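Local coordinates for acetyl-CoA hydrolase/transferase family protein (Porphyromonas gingivalis, PDB 2NVV) that probably transfers coenzyme A from an acyl-CoA to acetate, or hydrolyses acetyl-CoA, as a zinc-binding member of the acetyl-CoA hydrolase/transferase family, at residues L159-P164 and R211-N216; P274-F279 and K296-F301. All blocks are in the same frame, centred on the assembly; numbering follows the deposited sequence.

Interaction 1 of 2, residues L159-P164 and R211-N216; sequences LNDKHP and RTSEPN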
loop_
_atom_site.group_PDB
_atom_site.type_symbol
_atom_site.label_atom_id
_atom_site.label_comp_id
_atom_site.label_asym_id
_atom_site.label_seq_id
_atom_site.Cartn_x
_atom_site.Cartn_y
_atom_site.Cartn_z
ATOM N N LEU A 159 -27.279 0.819 26.083
ATOM C CA LEU A 159 -27.586 2.246 26.244
ATOM C C LEU A 159 -26.825 2.882 27.410
ATOM O O LEU A 159 -27.237 2.760 28.568
ATOM C CB LEU A 159 -29.083 2.422 26.480
ATOM C CG LEU A 159 -29.852 3.553 25.789
ATOM C CD1 LEU A 159 -31.166 3.743 26.514
ATOM C CD2 LEU A 159 -29.075 4.844 25.799
ATOM N N ASN A 160 -25.736 3.583 27.097
ATOM C CA ASN A 160 -24.901 4.212 28.119
ATOM C C ASN A 160 -25.415 5.553 28.648
ATOM O O ASN A 160 -25.654 6.488 27.897
ATOM C CB ASN A 160 -23.485 4.400 27.579
ATOM C CG ASN A 160 -22.455 4.491 28.676
ATOM O OD1 ASN A 160 -22.739 4.980 29.765
ATOM N ND2 ASN A 160 -21.244 4.028 28.395
ATOM N N ASP A 161 -25.563 5.629 29.964
ATOM C CA ASP A 161 -26.017 6.827 30.673
ATOM C C ASP A 161 -25.131 8.050 30.430
ATOM O O ASP A 161 -25.613 9.155 30.237
ATOM C CB ASP A 161 -26.002 6.559 32.180
ATOM C CG ASP A 161 -27.374 6.395 32.753
ATOM O OD1 ASP A 161 -28.164 7.353 32.637
ATOM O OD2 ASP A 161 -27.667 5.319 33.316
ATOM N N LYS A 162 -23.824 7.821 30.464
ATOM C CA LYS A 162 -22.823 8.865 30.324
ATOM C C LYS A 162 -22.694 9.607 28.999
ATOM O O LYS A 162 -22.025 10.641 28.930
ATOM C CB LYS A 162 -21.466 8.286 30.719
ATOM C CG LYS A 162 -21.422 7.769 32.155
ATOM C CD LYS A 162 -22.050 8.774 33.118
ATOM C CE LYS A 162 -21.514 8.631 34.528
ATOM N NZ LYS A 162 -21.659 7.248 35.039
ATOM N N HIS A 163 -23.321 9.101 27.945
ATOM C CA HIS A 163 -23.227 9.776 26.658
ATOM C C HIS A 163 -24.584 10.313 26.238
ATOM O O HIS A 163 -25.501 9.546 25.937
ATOM C CB HIS A 163 -22.660 8.831 25.605
ATOM C CG HIS A 163 -21.276 8.351 25.920
ATOM N ND1 HIS A 163 -21.024 7.215 26.662
ATOM C CD2 HIS A 163 -20.065 8.872 25.615
ATOM C CE1 HIS A 163 -19.720 7.057 26.799
ATOM N NE2 HIS A 163 -19.115 8.050 26.173
ATOM N N PRO A 164 -24.728 11.650 26.227
ATOM C CA PRO A 164 -25.950 12.376 25.865
ATOM C C PRO A 164 -26.342 12.330 24.394
ATOM O O PRO A 164 -25.494 12.334 23.513
ATOM C CB PRO A 164 -25.648 13.792 26.343
ATOM C CG PRO A 164 -24.182 13.909 26.086
ATOM C CD PRO A 164 -23.658 12.595 26.601
ATOM N N ARG A 211 -29.351 -1.314 29.675
ATOM C CA ARG A 211 -29.012 0.015 30.150
ATOM C C ARG A 211 -27.724 -0.034 30.942
ATOM O O ARG A 211 -27.542 -0.898 31.799
ATOM C CB ARG A 211 -30.124 0.578 31.035
ATOM C CG ARG A 211 -31.435 0.844 30.332
ATOM C CD ARG A 211 -32.315 1.754 31.183
ATOM N NE ARG A 211 -33.646 1.971 30.614
ATOM C CZ ARG A 211 -34.659 1.116 30.727
ATOM N NH1 ARG A 211 -34.506 -0.031 31.389
ATOM N NH2 ARG A 211 -35.832 1.410 30.179
ATOM N N THR A 212 -26.823 0.896 30.658
ATOM C CA THR A 212 -25.557 0.953 31.374
ATOM C C THR A 212 -25.233 2.395 31.729
ATOM O O THR A 212 -25.897 3.325 31.282
ATOM C CB THR A 212 -24.379 0.402 30.527
ATOM O OG1 THR A 212 -24.091 1.311 29.458
ATOM C CG2 THR A 212 -24.732 -0.966 29.945
ATOM N N SER A 213 -24.211 2.565 32.553
ATOM C CA SER A 213 -23.757 3.886 32.949
ATOM C C SER A 213 -22.272 3.696 33.135
ATOM O O SER A 213 -21.808 3.371 34.216
ATOM C CB SER A 213 -24.415 4.320 34.254
ATOM O OG SER A 213 -24.103 5.672 34.538
ATOM N N GLU A 214 -21.526 3.864 32.058
ATOM C CA GLU A 214 -20.087 3.670 32.104
ATOM C C GLU A 214 -19.335 4.936 31.716
ATOM O O GLU A 214 -19.416 5.409 30.581
ATOM C CB GLU A 214 -19.689 2.511 31.174
ATOM C CG GLU A 214 -20.426 1.210 31.465
ATOM C CD GLU A 214 -20.029 0.599 32.794
ATOM O OE1 GLU A 214 -20.811 -0.208 33.338
ATOM O OE2 GLU A 214 -18.927 0.914 33.291
ATOM N N PRO A 215 -18.591 5.510 32.670
ATOM C CA PRO A 215 -17.820 6.728 32.428
ATOM C C PRO A 215 -16.492 6.425 31.750
ATOM O O PRO A 215 -16.049 5.291 31.747
ATOM C CB PRO A 215 -17.629 7.286 33.832
ATOM C CG PRO A 215 -17.441 6.034 34.636
ATOM C CD PRO A 215 -18.535 5.130 34.097
ATOM N N ASN A 216 -15.875 7.453 31.171
ATOM C CA ASN A 216 -14.579 7.327 30.506
ATOM C C ASN A 216 -13.530 7.160 31.593
ATOM O O ASN A 216 -13.722 7.646 32.719
ATOM C CB ASN A 216 -14.252 8.600 29.712
ATOM C CG ASN A 216 -14.809 8.580 28.300
ATOM O OD1 ASN A 216 -15.982 8.270 28.074
ATOM N ND2 ASN A 216 -13.966 8.931 27.335
#
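N160 and T212 are bridge partners at the ends of two parallel strands, and the N160 side chain continues the pairing after the strand geometry stops. T212 N donates to L159 O (2.8 Å) and, one residue past N160, D161 N donates to T212 O (2.7 Å), the usual parallel ladder. From there the chain of N160 can be followed outward. Its CB lies beside T212 OG1, on the sheet face that N160 and T212 share. CG stands anti to the backbone N (chi1 -156°), which carries the amide along the partner backbone to E214. OD1 then takes two N-H groups from opposite faces of its plane: E214 N across the contact at 2.8 Å, nearly straight, and K162 N of its own segment at 3.1 Å, the latter making an Asx turn at the start of the type I turn N160 to H163. ND2, at the tip, returns a longer bond to E214 O (3.2 Å), arriving in that carbonyl's plane on a lone pair, and also reaches E126 OE1 on the neighbouring strand. The amide thus acts as a surrogate peptide group for E214, whose carboxylate, through OE2, forms a salt bridge with R66. Farther round the turn, K162 lays its bent chain alongside P215 and brings NZ to S213 OG (3.0 Å). The four bonds should hold the amide in one orientation: with OD1 accepting twice and ND2 donating twice, a buried polar group is satisfied while both chains run on past the C-terminal ends of their strands.

Interaction 2 of 2, residues P274-F279 and K296-F301; sequences PDIPAF and KGRIKF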
loop_
_atom_site.group_PDB
_atom_site.type_symbol
_atom_site.label_atom_id
_atom_site.label_comp_id
_atom_site.label_asym_id
_atom_site.label_seq_id
_atom_site.Cartn_x
_atom_site.Cartn_y
_atom_site.Cartn_z
ATOM N N PRO A 274 4.737 28.827 15.550
ATOM C CA PRO A 274 3.910 29.827 14.867
ATOM C C PRO A 274 3.921 29.728 13.351
ATOM O O PRO A 274 2.988 30.197 12.698
ATOM C CB PRO A 274 4.483 31.147 15.370
ATOM C CG PRO A 274 5.937 30.824 15.537
ATOM C CD PRO A 274 5.874 29.476 16.229
ATOM N N ASP A 275 4.970 29.126 12.789
ATOM C CA ASP A 275 5.066 28.966 11.343
ATOM C C ASP A 275 4.160 27.847 10.864
ATOM O O ASP A 275 4.025 27.624 9.658
ATOM C CB ASP A 275 6.493 28.676 10.912
ATOM C CG ASP A 275 7.362 29.905 10.942
ATOM O OD1 ASP A 275 6.889 30.963 10.478
ATOM O OD2 ASP A 275 8.514 29.810 11.416
ATOM N N ILE A 276 3.552 27.131 11.808
ATOM C CA ILE A 276 2.611 26.069 11.458
ATOM C C ILE A 276 1.238 26.725 11.545
ATOM O O ILE A 276 0.798 27.097 12.626
ATOM C CB ILE A 276 2.667 24.880 12.458
ATOM C CG1 ILE A 276 3.969 24.100 12.287
ATOM C CG2 ILE A 276 1.486 23.947 12.225
ATOM C CD1 ILE A 276 4.055 23.308 11.006
ATOM N N PRO A 277 0.558 26.905 10.401
ATOM C CA PRO A 277 -0.769 27.535 10.402
ATOM C C PRO A 277 -1.854 26.669 11.059
ATOM O O PRO A 277 -1.725 25.445 11.116
ATOM C CB PRO A 277 -1.033 27.782 8.912
ATOM C CG PRO A 277 -0.314 26.653 8.256
ATOM C CD PRO A 277 0.990 26.601 9.023
ATOM N N ALA A 278 -2.905 27.310 11.563
ATOM C CA ALA A 278 -4.006 26.596 12.195
ATOM C C ALA A 278 -4.332 25.457 11.243
ATOM O O ALA A 278 -4.490 25.674 10.039
ATOM C CB ALA A 278 -5.214 27.512 12.376
ATOM N N PHE A 279 -4.434 24.244 11.775
ATOM C CA PHE A 279 -4.664 23.103 10.922
ATOM C C PHE A 279 -5.818 22.193 11.316
ATOM O O PHE A 279 -6.382 22.297 12.404
ATOM C CB PHE A 279 -3.361 22.300 10.832
ATOM C CG PHE A 279 -2.862 21.772 12.169
ATOM C CD1 PHE A 279 -3.188 20.479 12.596
ATOM C CD2 PHE A 279 -2.068 22.569 12.996
ATOM C CE1 PHE A 279 -2.730 19.995 13.820
ATOM C CE2 PHE A 279 -1.607 22.091 14.222
ATOM C CZ PHE A 279 -1.938 20.802 14.633
ATOM N N LYS A 296 -7.445 26.152 21.896
ATOM C CA LYS A 296 -6.588 27.311 21.688
ATOM C C LYS A 296 -6.668 27.796 20.239
ATOM O O LYS A 296 -5.864 28.629 19.800
ATOM C CB LYS A 296 -5.138 26.964 22.039
ATOM C CG LYS A 296 -4.952 26.439 23.458
ATOM C CD LYS A 296 -3.490 26.413 23.854
ATOM C CE LYS A 296 -2.665 25.520 22.926
ATOM N NZ LYS A 296 -1.194 25.624 23.210
ATOM N N GLY A 297 -7.637 27.263 19.497
ATOM C CA GLY A 297 -7.811 27.656 18.109
ATOM C C GLY A 297 -6.665 27.175 17.232
ATOM O O GLY A 297 -6.578 27.512 16.046
ATOM N N ARG A 298 -5.785 26.373 17.819
ATOM C CA ARG A 298 -4.632 25.835 17.119
ATOM C C ARG A 298 -5.067 24.800 16.076
ATOM O O ARG A 298 -4.502 24.724 14.987
ATOM C CB ARG A 298 -3.687 25.215 18.143
ATOM C CG ARG A 298 -2.511 24.479 17.562
ATOM C CD ARG A 298 -1.817 25.275 16.460
ATOM N NE ARG A 298 -1.341 26.608 16.861
ATOM C CZ ARG A 298 -0.584 27.363 16.080
ATOM N NH1 ARG A 298 -0.227 26.914 14.885
ATOM N NH2 ARG A 298 -0.189 28.564 16.487
ATOM N N ILE A 299 -6.053 23.986 16.429
ATOM C CA ILE A 299 -6.603 22.998 15.514
ATOM C C ILE A 299 -8.029 23.494 15.230
ATOM O O ILE A 299 -8.820 23.723 16.146
ATOM C CB ILE A 299 -6.643 21.571 16.136
ATOM C CG1 ILE A 299 -5.242 20.962 16.123
ATOM C CG2 ILE A 299 -7.602 20.673 15.349
ATOM C CD1 ILE A 299 -5.177 19.547 16.636
ATOM N N LYS A 300 -8.337 23.672 13.950
ATOM C CA LYS A 300 -9.632 24.171 13.527
ATOM C C LYS A 300 -10.756 23.147 13.488
ATOM O O LYS A 300 -11.911 23.477 13.727
ATOM C CB LYS A 300 -9.484 24.801 12.150
ATOM C CG LYS A 300 -8.676 26.059 12.163
ATOM C CD LYS A 300 -7.913 26.250 10.878
ATOM C CE LYS A 300 -8.811 26.345 9.676
ATOM N NZ LYS A 300 -7.993 26.551 8.445
ATOM N N PHE A 301 -10.411 21.899 13.203
ATOM C CA PHE A 301 -11.401 20.841 13.071
ATOM C C PHE A 301 -10.710 19.489 13.191
ATOM O O PHE A 301 -9.504 19.368 12.965
ATOM C CB PHE A 301 -12.061 20.968 11.692
ATOM C CG PHE A 301 -13.074 19.911 11.401
ATOM C CD1 PHE A 301 -14.378 20.031 11.862
ATOM C CD2 PHE A 301 -12.715 18.770 10.689
ATOM C CE1 PHE A 301 -15.312 19.022 11.622
ATOM C CE2 PHE A 301 -13.642 17.762 10.448
ATOM C CZ PHE A 301 -14.936 17.886 10.914
#
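F279 and I299 form a single parallel bridge where two neighbouring strands begin, and backbone and side chains both take part. F279 N donates to R298 O at 3.2 Å, and F279 O accepts from K300 N at 2.8 Å, so the peptide groups of F279 straddle I299 as expected of a parallel pair. On the face shared by the bridged residues, I299 CG1 sits over the face of the F279 ring, 4.0 Å from its centroid and 29° off the normal, a CH-pi contact. The ring reaches this place because its CG stands between the backbone N and the carbonyl carbon (chi1 61°). Ring atom CE2 meets CD of R298 at 3.9 Å, and ring and guanidinium planes are turned 50° apart.

In the same shell, R298 reaches back along the incoming 274-279 segment. Bends at chi2 and chi3 curl its chain, and NH1 comes to I276 O, which lies at the edge of the guanidinium near its plane; the modelled separation is too short for an ordinary hydrogen bond, so its details are doubtful. A278 CB packs against the aliphatic part of K300, with CD the nearest carbon. Around them, I276 rests on V240 and M243 of helix 226-245, and F252 touches I276, P277 and F279.

I299 is also covered by V290 and L293 of helix 288-295, the helix of the crossover between the paired strands. The contact therefore marks the start of a beta-alpha-beta unit: strand 279-282, helix 288-295 and the adjacent parallel strand 299-304, with helix 226-245 packed against the loop that leads in.

How the interactions relate
The two contacts follow in series along the chain, interaction 1 closing before interaction 2 opens, and they belong to different parallel sheets. Interaction 1 lies where strands 154-160 and 206-212 end, at one side of the seven-stranded sheet formed by the N-terminal part of the protein. Interaction 2 lies where strands 279-282 and 299-304 begin, in a three-stranded sheet. Their centres are 32 Å apart and their nearest atoms about 17 Å, without touching. In interaction 1 a side chain extends parallel pairing into the adjoining loops; in interaction 2 side-chain packing accompanies the first bridge of the pair. Both lie away from the annotated coenzyme A and zinc sites.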